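MATE family efflux transporter (PDB 6IDP) probably exports drugs and other toxic compounds from the Vibrio cholerae cell, using a proton gradient as the driving force. Local coordinates at residues 367-372 / 423-428; 33-38 / 176-181; 73-78 / 88-93; 262-267 / 342-347. All coordinates share one frame; numbering follows the deposited sequence.

Contact 1 of 4, residues 367-372 / 423-428. With OLC ((2R)-2,3-dihydroxypropyl (9Z)-octadec-9-enoate), chain T; OLC ((2R)-2,3-dihydroxypropyl (9Z)-octadec-9-enoate), chain G; OLC ((2R)-2,3-dihydroxypropyl (9Z)-octadec-9-enoate), chain I.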
loop_
_atom_site.group_PDB
_atom_site.type_symbol
_atom_site.label_atom_id
_atom_site.label_comp_id
_atom_site.label_asym_id
_atom_site.label_seq_id
_atom_site.Cartn_x
_atom_site.Cartn_y
_atom_site.Cartn_z
ATOM N N MET A 367 -4.851 -10.483 1.740
ATOM C CA MET A 367 -3.852 -9.554 1.221
ATOM C C MET A 367 -2.729 -10.305 0.518
ATOM O O MET A 367 -2.253 -9.894 -0.538
ATOM C CB MET A 367 -3.275 -8.699 2.348
ATOM C CG MET A 367 -4.286 -7.781 3.019
ATOM S SD MET A 367 -3.672 -7.087 4.573
ATOM C CE MET A 367 -2.214 -6.217 4.010
ATOM N N LEU A 368 -2.313 -11.412 1.123
ATOM C CA LEU A 368 -1.217 -12.221 0.610
ATOM C C LEU A 368 -1.582 -12.850 -0.729
ATOM O O LEU A 368 -0.795 -12.833 -1.673
ATOM C CB LEU A 368 -0.849 -13.309 1.620
ATOM C CG LEU A 368 0.630 -13.559 1.910
ATOM C CD1 LEU A 368 1.290 -12.303 2.452
ATOM C CD2 LEU A 368 0.775 -14.708 2.894
ATOM N N MET A 369 -2.791 -13.396 -0.802
ATOM C CA MET A 369 -3.254 -14.076 -2.002
ATOM C C MET A 369 -3.392 -13.114 -3.184
ATOM O O MET A 369 -3.135 -13.499 -4.326
ATOM C CB MET A 369 -4.580 -14.787 -1.731
ATOM C CG MET A 369 -4.475 -15.941 -0.738
ATOM S SD MET A 369 -3.348 -17.247 -1.277
ATOM C CE MET A 369 -1.880 -16.897 -0.312
ATOM N N VAL A 370 -3.787 -11.872 -2.909
ATOM C CA VAL A 370 -3.873 -10.852 -3.953
ATOM C C VAL A 370 -2.499 -10.600 -4.567
ATOM O O VAL A 370 -2.344 -10.619 -5.788
ATOM C CB VAL A 370 -4.443 -9.515 -3.420
ATOM C CG1 VAL A 370 -4.202 -8.389 -4.424
ATOM C CG2 VAL A 370 -5.927 -9.648 -3.120
ATOM N N SER A 371 -1.506 -10.376 -3.713
ATOM C CA SER A 371 -0.152 -10.093 -4.172
ATOM C C SER A 371 0.471 -11.295 -4.879
ATOM O O SER A 371 1.245 -11.133 -5.820
ATOM C CB SER A 371 0.730 -9.656 -2.999
ATOM O OG SER A 371 0.950 -10.732 -2.104
ATOM N N VAL A 372 0.131 -12.498 -4.424
ATOM C CA VAL A 372 0.642 -13.722 -5.032
ATOM C C VAL A 372 0.025 -13.939 -6.415
ATOM O O VAL A 372 0.725 -14.292 -7.366
ATOM C CB VAL A 372 0.374 -14.955 -4.138
ATOM C CG1 VAL A 372 0.546 -16.248 -4.926
ATOM C CG2 VAL A 372 1.294 -14.939 -2.925
ATOM N N TRP A 423 -10.617 -17.154 3.750
ATOM C CA TRP A 423 -10.888 -18.523 3.348
ATOM C C TRP A 423 -11.194 -18.580 1.853
ATOM O O TRP A 423 -10.722 -19.470 1.144
ATOM C CB TRP A 423 -12.043 -19.092 4.176
ATOM C CG TRP A 423 -12.412 -20.508 3.847
ATOM C CD1 TRP A 423 -13.644 -20.966 3.471
ATOM C CD2 TRP A 423 -11.548 -21.651 3.866
ATOM N NE1 TRP A 423 -13.599 -22.322 3.257
ATOM C CE2 TRP A 423 -12.325 -22.767 3.490
ATOM C CE3 TRP A 423 -10.195 -21.841 4.164
ATOM C CZ2 TRP A 423 -11.792 -24.052 3.405
ATOM C CZ3 TRP A 423 -9.669 -23.117 4.077
ATOM C CH2 TRP A 423 -10.465 -24.205 3.700
ATOM N N ALA A 424 -11.973 -17.611 1.379
ATOM C CA ALA A 424 -12.321 -17.519 -0.034
ATOM C C ALA A 424 -11.092 -17.247 -0.895
ATOM O O ALA A 424 -10.966 -17.775 -2.000
ATOM C CB ALA A 424 -13.362 -16.435 -0.252
ATOM N N ALA A 425 -10.192 -16.412 -0.385
ATOM C CA ALA A 425 -8.987 -16.038 -1.115
ATOM C C ALA A 425 -8.076 -17.245 -1.313
ATOM O O ALA A 425 -7.525 -17.449 -2.394
ATOM C CB ALA A 425 -8.249 -14.928 -0.384
ATOM N N TRP A 426 -7.928 -18.038 -0.257
ATOM C CA TRP A 426 -7.124 -19.249 -0.306
ATOM C C TRP A 426 -7.697 -20.262 -1.301
ATOM O O TRP A 426 -6.948 -20.946 -1.996
ATOM C CB TRP A 426 -7.015 -19.873 1.090
ATOM C CG TRP A 426 -6.430 -21.250 1.070
ATOM C CD1 TRP A 426 -7.104 -22.428 1.211
ATOM C CD2 TRP A 426 -5.054 -21.595 0.891
ATOM N NE1 TRP A 426 -6.231 -23.484 1.135
ATOM C CE2 TRP A 426 -4.966 -22.999 0.938
ATOM C CE3 TRP A 426 -3.885 -20.851 0.695
ATOM C CZ2 TRP A 426 -3.754 -23.676 0.797
ATOM C CZ3 TRP A 426 -2.684 -21.525 0.555
ATOM C CH2 TRP A 426 -2.628 -22.922 0.606
ATOM N N LEU A 427 -9.022 -20.348 -1.362
ATOM C CA LEU A 427 -9.692 -21.251 -2.293
ATOM C C LEU A 427 -9.514 -20.802 -3.740
ATOM O O LEU A 427 -9.327 -21.625 -4.639
ATOM C CB LEU A 427 -11.184 -21.352 -1.965
ATOM C CG LEU A 427 -11.540 -22.061 -0.658
ATOM C CD1 LEU A 427 -13.040 -21.999 -0.400
ATOM C CD2 LEU A 427 -11.057 -23.499 -0.694
ATOM N N ALA A 428 -9.584 -19.491 -3.954
ATOM C CA ALA A 428 -9.415 -18.909 -5.282
ATOM C C ALA A 428 -7.987 -19.110 -5.787
ATOM O O ALA A 428 -7.767 -19.368 -6.970
ATOM C CB ALA A 428 -9.767 -17.433 -5.262
HETATM C C18 OLC T . -9.858 -19.603 10.692
HETATM C C17 OLC T . -10.871 -19.642 9.568
HETATM C C16 OLC T . -10.554 -20.795 8.638
HETATM C C12 OLC T . -13.245 -23.124 6.854
HETATM C C15 OLC T . -11.499 -20.781 7.455
HETATM C C13 OLC T . -13.738 -21.695 6.921
HETATM C C14 OLC T . -12.926 -20.928 7.942
HETATM C C18 OLC G . -8.024 -18.268 7.734
HETATM C C10 OLC G . -1.246 -22.981 4.410
HETATM C C9 OLC G . -0.488 -24.015 4.829
HETATM C C17 OLC G . -8.453 -18.643 6.333
HETATM C C11 OLC G . -2.741 -23.007 4.649
HETATM C C16 OLC G . -7.234 -18.795 5.448
HETATM C C12 OLC G . -3.338 -21.630 4.446
HETATM C C15 OLC G . -6.665 -20.194 5.563
HETATM C C13 OLC G . -4.807 -21.668 4.814
HETATM C C14 OLC G . -5.384 -20.270 4.757
HETATM C C18 OLC I . -15.779 -18.951 -2.940
HETATM C C17 OLC I . -14.641 -18.179 -3.572
HETATM C C11 OLC I . -13.652 -24.432 -4.697
HETATM C C16 OLC I . -13.630 -19.151 -4.137
HETATM C C12 OLC I . -14.362 -23.104 -4.545
HETATM C C15 OLC I . -14.267 -19.928 -5.267
HETATM C C13 OLC I . -14.256 -22.329 -5.841
HETATM C C14 OLC I . -13.390 -21.105 -5.635
#

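Contact 2 of 4, residues 33-38 / 176-181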
loop_
_atom_site.group_PDB
_atom_site.type_symbol
_atom_site.label_atom_id
_atom_site.label_comp_id
_atom_site.label_asym_id
_atom_site.label_seq_id
_atom_site.Cartn_x
_atom_site.Cartn_y
_atom_site.Cartn_z
ATOM N N LEU A 33 3.436 10.460 11.184
ATOM C CA LEU A 33 2.735 10.733 12.433
ATOM C C LEU A 33 3.202 12.062 13.022
ATOM O O LEU A 33 2.392 12.874 13.470
ATOM C CB LEU A 33 2.952 9.599 13.440
ATOM C CG LEU A 33 1.747 9.207 14.302
ATOM C CD1 LEU A 33 0.726 8.428 13.480
ATOM C CD2 LEU A 33 2.175 8.412 15.530
ATOM N N VAL A 34 4.514 12.277 13.010
ATOM C CA VAL A 34 5.095 13.519 13.503
ATOM C C VAL A 34 4.838 14.656 12.512
ATOM O O VAL A 34 4.703 15.816 12.904
ATOM C CB VAL A 34 6.613 13.368 13.753
ATOM C CG1 VAL A 34 7.182 14.624 14.392
ATOM C CG2 VAL A 34 6.881 12.163 14.639
ATOM N N ASP A 35 4.757 14.313 11.228
ATOM C CA ASP A 35 4.471 15.294 10.183
ATOM C C ASP A 35 3.075 15.890 10.336
ATOM O O ASP A 35 2.891 17.095 10.184
ATOM C CB ASP A 35 4.621 14.664 8.796
ATOM C CG ASP A 35 4.022 15.523 7.695
ATOM O OD1 ASP A 35 4.688 16.480 7.249
ATOM O OD2 ASP A 35 2.884 15.235 7.270
ATOM N N SER A 36 2.096 15.039 10.635
ATOM C CA SER A 36 0.727 15.498 10.848
ATOM C C SER A 36 0.644 16.394 12.080
ATOM O O SER A 36 -0.230 17.255 12.173
ATOM C CB SER A 36 -0.228 14.308 10.993
ATOM O OG SER A 36 0.029 13.584 12.184
ATOM N N ALA A 37 1.563 16.190 13.019
ATOM C CA ALA A 37 1.625 17.015 14.220
ATOM C C ALA A 37 2.119 18.421 13.893
ATOM O O ALA A 37 1.664 19.400 14.486
ATOM C CB ALA A 37 2.520 16.367 15.264
ATOM N N PHE A 38 3.052 18.514 12.950
ATOM C CA PHE A 38 3.583 19.802 12.514
ATOM C C PHE A 38 2.512 20.627 11.804
ATOM O O PHE A 38 2.360 21.822 12.067
ATOM C CB PHE A 38 4.791 19.604 11.594
ATOM C CG PHE A 38 6.055 19.233 12.319
ATOM C CD1 PHE A 38 6.273 19.651 13.622
ATOM C CD2 PHE A 38 7.027 18.467 11.695
ATOM C CE1 PHE A 38 7.439 19.312 14.289
ATOM C CE2 PHE A 38 8.192 18.126 12.356
ATOM C CZ PHE A 38 8.397 18.548 13.654
ATOM N N ILE A 176 13.650 15.967 9.634
ATOM C CA ILE A 176 14.535 17.076 9.981
ATOM C C ILE A 176 14.194 18.352 9.210
ATOM O O ILE A 176 14.169 19.443 9.780
ATOM C CB ILE A 176 16.013 16.714 9.718
ATOM C CG1 ILE A 176 16.438 15.531 10.590
ATOM C CG2 ILE A 176 16.914 17.910 9.976
ATOM C CD1 ILE A 176 17.865 15.079 10.349
ATOM N N LEU A 177 13.930 18.213 7.915
ATOM C CA LEU A 177 13.661 19.367 7.059
ATOM C C LEU A 177 12.274 19.963 7.294
ATOM O O LEU A 177 12.035 21.132 6.990
ATOM C CB LEU A 177 13.814 18.981 5.587
ATOM C CG LEU A 177 15.232 18.625 5.135
ATOM C CD1 LEU A 177 15.239 18.135 3.695
ATOM C CD2 LEU A 177 16.160 19.817 5.302
ATOM N N ASP A 178 11.370 19.155 7.842
ATOM C CA ASP A 178 9.978 19.560 8.027
ATOM C C ASP A 178 9.818 20.851 8.847
ATOM O O ASP A 178 9.254 21.819 8.342
ATOM C CB ASP A 178 9.174 18.419 8.671
ATOM C CG ASP A 178 8.031 17.940 7.796
ATOM O OD1 ASP A 178 7.998 18.304 6.601
ATOM O OD2 ASP A 178 7.169 17.190 8.301
ATOM N N PRO A 179 10.322 20.889 10.098
ATOM C CA PRO A 179 10.049 22.126 10.843
ATOM C C PRO A 179 10.832 23.332 10.325
ATOM O O PRO A 179 10.424 24.469 10.558
ATOM C CB PRO A 179 10.479 21.772 12.267
ATOM C CG PRO A 179 11.564 20.780 12.081
ATOM C CD PRO A 179 11.170 19.964 10.876
ATOM N N ILE A 180 11.939 23.081 9.632
ATOM C CA ILE A 180 12.774 24.156 9.106
ATOM C C ILE A 180 12.067 24.924 7.991
ATOM O O ILE A 180 12.101 26.154 7.951
ATOM C CB ILE A 180 14.120 23.613 8.579
ATOM C CG1 ILE A 180 14.905 22.949 9.711
ATOM C CG2 ILE A 180 14.941 24.727 7.945
ATOM C CD1 ILE A 180 16.259 22.425 9.291
ATOM N N PHE A 181 11.419 24.200 7.086
ATOM C CA PHE A 181 10.719 24.840 5.979
ATOM C C PHE A 181 9.338 25.340 6.392
ATOM O O PHE A 181 8.910 26.411 5.963
ATOM C CB PHE A 181 10.601 23.883 4.792
ATOM C CG PHE A 181 11.853 23.791 3.966
ATOM C CD1 PHE A 181 12.080 24.684 2.932
ATOM C CD2 PHE A 181 12.805 22.821 4.229
ATOM C CE1 PHE A 181 13.233 24.607 2.171
ATOM C CE2 PHE A 181 13.961 22.738 3.472
ATOM C CZ PHE A 181 14.174 23.633 2.443
#

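Contact 3 of 4, residues 73-78 / 88-93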
loop_
_atom_site.group_PDB
_atom_site.type_symbol
_atom_site.label_atom_id
_atom_site.label_comp_id
_atom_site.label_asym_id
_atom_site.label_seq_id
_atom_site.Cartn_x
_atom_site.Cartn_y
_atom_site.Cartn_z
ATOM N N ALA A 73 6.060 -7.944 -11.125
ATOM C CA ALA A 73 5.615 -9.213 -11.687
ATOM C C ALA A 73 6.250 -9.520 -13.047
ATOM O O ALA A 73 6.702 -10.638 -13.289
ATOM C CB ALA A 73 4.099 -9.228 -11.805
ATOM N N VAL A 74 6.284 -8.533 -13.934
ATOM C CA VAL A 74 6.755 -8.774 -15.292
ATOM C C VAL A 74 8.279 -8.861 -15.358
ATOM O O VAL A 74 8.826 -9.739 -16.028
ATOM C CB VAL A 74 6.255 -7.687 -16.259
ATOM C CG1 VAL A 74 6.799 -7.926 -17.659
ATOM C CG2 VAL A 74 4.734 -7.671 -16.282
ATOM N N ILE A 75 8.964 -7.968 -14.653
ATOM C CA ILE A 75 10.421 -7.946 -14.692
ATOM C C ILE A 75 11.050 -9.142 -13.971
ATOM O O ILE A 75 11.997 -9.738 -14.484
ATOM C CB ILE A 75 10.976 -6.635 -14.097
ATOM C CG1 ILE A 75 10.588 -5.457 -14.993
ATOM C CG2 ILE A 75 12.490 -6.700 -13.951
ATOM C CD1 ILE A 75 11.272 -4.158 -14.638
ATOM N N SER A 76 10.524 -9.509 -12.803
ATOM C CA SER A 76 11.098 -10.629 -12.055
ATOM C C SER A 76 10.918 -11.943 -12.814
ATOM O O SER A 76 11.811 -12.789 -12.819
ATOM C CB SER A 76 10.490 -10.735 -10.650
ATOM O OG SER A 76 9.109 -11.045 -10.690
ATOM N N ARG A 77 9.773 -12.103 -13.467
ATOM C CA ARG A 77 9.529 -13.290 -14.278
ATOM C C ARG A 77 10.497 -13.351 -15.457
ATOM O O ARG A 77 11.033 -14.413 -15.771
ATOM C CB ARG A 77 8.083 -13.322 -14.778
ATOM C CG ARG A 77 7.740 -14.579 -15.552
ATOM C CD ARG A 77 6.254 -14.669 -15.824
ATOM N NE ARG A 77 5.912 -15.890 -16.544
ATOM C CZ ARG A 77 4.671 -16.334 -16.714
ATOM N NH1 ARG A 77 3.647 -15.658 -16.213
ATOM N NH2 ARG A 77 4.454 -17.458 -17.383
ATOM N N ALA A 78 10.726 -12.207 -16.097
ATOM C CA ALA A 78 11.676 -12.131 -17.203
ATOM C C ALA A 78 13.075 -12.536 -16.746
ATOM O O ALA A 78 13.798 -13.225 -17.467
ATOM C CB ALA A 78 11.696 -10.732 -17.797
ATOM N N LYS A 88 16.043 -5.526 -18.203
ATOM C CA LYS A 88 16.572 -4.199 -17.894
ATOM C C LYS A 88 16.068 -3.144 -18.879
ATOM O O LYS A 88 16.053 -1.958 -18.563
ATOM C CB LYS A 88 18.103 -4.216 -17.859
ATOM C CG LYS A 88 18.782 -4.407 -19.193
ATOM C CD LYS A 88 20.284 -4.259 -19.027
ATOM C CE LYS A 88 21.005 -4.388 -20.352
ATOM N NZ LYS A 88 22.467 -4.127 -20.213
ATOM N N GLN A 89 15.653 -3.576 -20.065
ATOM C CA GLN A 89 14.965 -2.681 -20.989
ATOM C C GLN A 89 13.601 -2.309 -20.419
ATOM O O GLN A 89 13.159 -1.169 -20.529
ATOM C CB GLN A 89 14.801 -3.324 -22.367
ATOM C CG GLN A 89 16.080 -3.440 -23.174
ATOM C CD GLN A 89 15.886 -4.257 -24.435
ATOM O OE1 GLN A 89 15.106 -5.207 -24.456
ATOM N NE2 GLN A 89 16.588 -3.885 -25.497
ATOM N N LEU A 90 12.938 -3.288 -19.813
ATOM C CA LEU A 90 11.658 -3.061 -19.157
ATOM C C LEU A 90 11.810 -2.076 -18.007
ATOM O O LEU A 90 10.927 -1.255 -17.764
ATOM C CB LEU A 90 11.068 -4.373 -18.635
ATOM C CG LEU A 90 10.442 -5.333 -19.645
ATOM C CD1 LEU A 90 9.956 -6.585 -18.934
ATOM C CD2 LEU A 90 9.300 -4.659 -20.390
ATOM N N GLY A 91 12.935 -2.171 -17.303
ATOM C CA GLY A 91 13.219 -1.283 -16.190
ATOM C C GLY A 91 13.265 0.158 -16.649
ATOM O O GLY A 91 12.705 1.046 -16.002
ATOM N N GLY A 92 13.932 0.388 -17.777
ATOM C CA GLY A 92 13.967 1.703 -18.384
ATOM C C GLY A 92 12.593 2.152 -18.853
ATOM O O GLY A 92 12.229 3.317 -18.689
ATOM N N LEU A 93 11.828 1.228 -19.429
ATOM C CA LEU A 93 10.500 1.549 -19.951
ATOM C C LEU A 93 9.547 1.982 -18.838
ATOM O O LEU A 93 8.759 2.912 -19.017
ATOM C CB LEU A 93 9.912 0.354 -20.707
ATOM C CG LEU A 93 8.512 0.564 -21.294
ATOM C CD1 LEU A 93 8.522 1.656 -22.358
ATOM C CD2 LEU A 93 7.941 -0.729 -21.854
#

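Contact 4 of 4, residues 262-267 / 342-347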
loop_
_atom_site.group_PDB
_atom_site.type_symbol
_atom_site.label_atom_id
_atom_site.label_comp_id
_atom_site.label_asym_id
_atom_site.label_seq_id
_atom_site.Cartn_x
_atom_site.Cartn_y
_atom_site.Cartn_z
ATOM N N GLY A 262 -23.178 7.836 16.145
ATOM C CA GLY A 262 -22.645 8.940 16.924
ATOM C C GLY A 262 -21.189 9.268 16.654
ATOM O O GLY A 262 -20.456 8.471 16.063
ATOM N N THR A 263 -20.771 10.446 17.107
ATOM C CA THR A 263 -19.414 10.938 16.892
ATOM C C THR A 263 -18.347 10.079 17.574
ATOM O O THR A 263 -17.225 9.962 17.078
ATOM C CB THR A 263 -19.274 12.394 17.387
ATOM O OG1 THR A 263 -17.888 12.744 17.470
ATOM C CG2 THR A 263 -19.905 12.555 18.758
ATOM N N ALA A 264 -18.697 9.482 18.710
ATOM C CA ALA A 264 -17.749 8.674 19.469
ATOM C C ALA A 264 -17.463 7.350 18.773
ATOM O O ALA A 264 -16.337 6.853 18.804
ATOM C CB ALA A 264 -18.266 8.427 20.870
ATOM N N ALA A 265 -18.491 6.779 18.156
ATOM C CA ALA A 265 -18.330 5.552 17.390
ATOM C C ALA A 265 -17.447 5.808 16.175
ATOM O O ALA A 265 -16.609 4.977 15.823
ATOM C CB ALA A 265 -19.682 5.005 16.965
ATOM N N VAL A 266 -17.635 6.962 15.540
ATOM C CA VAL A 266 -16.814 7.339 14.394
ATOM C C VAL A 266 -15.352 7.482 14.814
ATOM O O VAL A 266 -14.454 6.987 14.139
ATOM C CB VAL A 266 -17.301 8.654 13.751
ATOM C CG1 VAL A 266 -16.355 9.087 12.638
ATOM C CG2 VAL A 266 -18.711 8.489 13.211
ATOM N N ALA A 267 -15.127 8.149 15.943
ATOM C CA ALA A 267 -13.781 8.353 16.463
ATOM C C ALA A 267 -13.123 7.033 16.870
ATOM O O ALA A 267 -11.925 6.840 16.665
ATOM C CB ALA A 267 -13.811 9.311 17.647
ATOM N N GLU A 342 -11.060 10.216 26.045
ATOM C CA GLU A 342 -12.521 10.239 26.040
ATOM C C GLU A 342 -13.072 8.845 26.330
ATOM O O GLU A 342 -12.895 7.917 25.534
ATOM C CB GLU A 342 -13.060 10.744 24.701
ATOM C CG GLU A 342 -12.519 12.093 24.267
ATOM C CD GLU A 342 -13.189 12.596 23.003
ATOM O OE1 GLU A 342 -14.437 12.617 22.963
ATOM O OE2 GLU A 342 -12.471 12.962 22.047
ATOM N N THR A 343 -13.743 8.709 27.470
ATOM C CA THR A 343 -14.222 7.417 27.955
ATOM C C THR A 343 -15.204 6.744 27.000
ATOM O O THR A 343 -15.131 5.532 26.776
ATOM C CB THR A 343 -14.895 7.568 29.330
ATOM O OG1 THR A 343 -14.011 8.262 30.216
ATOM C CG2 THR A 343 -15.229 6.201 29.921
ATOM N N GLU A 344 -16.121 7.531 26.445
ATOM C CA GLU A 344 -17.102 7.017 25.501
ATOM C C GLU A 344 -16.408 6.393 24.290
ATOM O O GLU A 344 -16.827 5.348 23.793
ATOM C CB GLU A 344 -18.052 8.127 25.054
ATOM C CG GLU A 344 -19.234 7.641 24.229
ATOM C CD GLU A 344 -20.125 8.777 23.755
ATOM O OE1 GLU A 344 -19.837 9.944 24.096
ATOM O OE2 GLU A 344 -21.109 8.503 23.037
ATOM N N VAL A 345 -15.339 7.033 23.828
ATOM C CA VAL A 345 -14.588 6.517 22.695
ATOM C C VAL A 345 -13.785 5.280 23.090
ATOM O O VAL A 345 -13.766 4.287 22.362
ATOM C CB VAL A 345 -13.636 7.580 22.113
ATOM C CG1 VAL A 345 -12.925 7.030 20.882
ATOM C CG2 VAL A 345 -14.402 8.845 21.764
ATOM N N SER A 346 -13.136 5.341 24.249
ATOM C CA SER A 346 -12.277 4.248 24.698
ATOM C C SER A 346 -13.072 2.983 25.020
ATOM O O SER A 346 -12.561 1.875 24.875
ATOM C CB SER A 346 -11.451 4.676 25.915
ATOM O OG SER A 346 -12.273 4.900 27.046
ATOM N N GLN A 347 -14.319 3.148 25.454
ATOM C CA GLN A 347 -15.174 2.000 25.739
ATOM C C GLN A 347 -15.537 1.245 24.459
ATOM O O GLN A 347 -15.554 0.014 24.435
ATOM C CB GLN A 347 -16.445 2.436 26.469
ATOM C CG GLN A 347 -16.251 2.731 27.950
ATOM C CD GLN A 347 -17.565 2.995 28.661
ATOM O OE1 GLN A 347 -18.636 2.872 28.069
ATOM N NE2 GLN A 347 -17.489 3.357 29.937
#

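Contact 1 of 4, residues 367-372 / 423-428
The thioether of M369 and a lipid tail share the indole of W426, the sulfur reaching it obliquely while monoolein (chain G) lies over one face. M369 SD is 4.1 Å from W426 CE3 and 71° off the normal of the six-membered ring, a Met-aromatic contact. The chain bends to get there: CG stands anti to the carbonyl carbon (chi1 -66°) and the next torsions fold again. On the way M369 CG rests 3.8 Å from A425 O, and M369 CB meets A425 CB at 3.9 Å. Alanine suits that place because its single methyl lets the helices come close, 6.1 Å between the CA atoms of M369 and A425. A flexible methionine can then fill the groove, which V310 and C314 of helix 303-330 also line. W423, a turn earlier, is sandwiched: C12 of monoolein (chain T) lies over the ring centre, 3.5 Å above its plane, and L427 CD1 covers the opposite face near the rim. Apolar packing between neighbours, with tryptophans turned to lipid, is typical of the outer surface of a transmembrane helix bundle such as the MATE fold.

Contact 2 of 4, residues 33-38 / 176-181
D35, on helix 5-39, faces D178 of helix 161-184 in the helical bundle that makes up the MATE fold, the two short segments running almost parallel at 6°. With CG anti to the backbone N (chi1 166°), the D35 carboxylate comes across. D35 OD1 ends 2.8 Å from D178 OD2, the carboxylates nearly coplanar although the side chains cross at about a right angle. Acidic residues suit a transporter whose shape responds to protons, and the pair is consistent with such a role, as probably in related MATE transporters. D178 is buried, its side chain also touching A195 of helix 189-213. About a turn on from D35, F38 turns towards the partner, where P179 and D178 meet it. P179 suits this spot: its nitrogen carries no hydrogen for the preceding turn, the helix kinks there, and its compact, puckered ring gives F38 an apolar surface, F38 CE2 to P179 CD being 3.8 Å. P179 CB lies over one face of the phenyl ring and V34 O over the other, while D178 OD2 meets the ring edge in plane, 3.6 Å from F38 CD2.

Contact 3 of 4, residues 73-78 / 88-93
No aromatic ring takes part where V74 and I75 meet L90 and G91; the flat group that matters is the peptide joining L90 to G91. I75 CD1 sits over one face of that plane, almost straight above G91 N at 3.7 Å, so a methyl rather than a polar atom covers the amide. Glycine leaves the helix slim here, and the end of the isoleucine rests on bare backbone. I75 gets there with CG1 anti to the carbonyl carbon (chi1 -67°) and CD1 stretched on beyond it. I75 and L90 slide past each other in opposite directions, I75 CG1 touching L90 CB at 3.8 Å. This is the antiparallel hairpin of helices 54-80 and 84-111, typical of polytopic membrane proteins such as the MATE transporters: the two segments run at 164° with their axes 9.7 Å apart, and a short turn joins the helices. L90 is the middle of the contact. L90 CB rests on I75, and L90 CD1 reaches V74 CG1 at 3.7 Å while still near I75 CG1, the leucine crossing the valine at about a right angle. The beta-branched V74 and I75 present stiff apolar surfaces against which L90 lays its CB and one methyl, CD1. Helix 226-259 packs against the same residues, L233 on V74 and S229 on L90. Q89 NE2 donates to Q220 O, beyond the segments.

Contact 4 of 4, residues 262-267 / 342-347
A264 is the tight point of this contact, its methyl wedged against E344 and V345 of the facing helix start. The CA atoms of A264 and V345 are 5.0 Å apart, a spacing that suits alanine, whose short side chain permits it. V345 forks over the gap: V345 CG2 meets A264 CB at 4.0 Å, and V345 CG1 meets A267 CB at 4.1 Å. With CG1 anti to its amide nitrogen (chi1 -177°), the valine can spread its methyls over a whole turn of the other helix. A beta-branched residue fits well here, since it fills the groove between two alanines spaced three residues apart. The solvent side is E344, exposed although it lies close on A264. Its extended chain passes across the alanine, and A264 CB sits over the face of the carboxylate, 3.4 Å from E344 CD, the closest approach between the segments. E344 CG and the carboxylate face thus cover the methyl, E344 OE2 being 3.6 Å from A264 CB, while the glutamate as a whole remains exposed, as suits a charged residue. G262, the N-cap of helix 263-279, has a backbone shape in which a CB would be jammed against the preceding carbonyl oxygen, which explains the residue. The starts of helices 263-279 and 343-355 cross here at -53°, and T340, in the turn before helix 343-355, touches V345 and S346 and hydrogen-bonds E342 N.

Overall arrangement
Along the chain contact 2 opens first and encloses contact 3, since 73-78 and 88-93 fall inside the loop closed by 33-38 and 176-181; both lie in the first half of the chain. Contact 4 lies in the second half, and contact 1 follows it, helix 343-355 leading on to helix 360-375. No two contacts touch or share a helix. Contacts 3 and 4 have centres 48 Å apart on opposite sides of the chain's centre, as do contacts 1 and 2 at 38 Å; contacts 1 and 3 lie closer, at 25 Å. The chain is built of helices without strands; contact 2 brings two acids together, and the other three contacts join helices by mostly apolar packing.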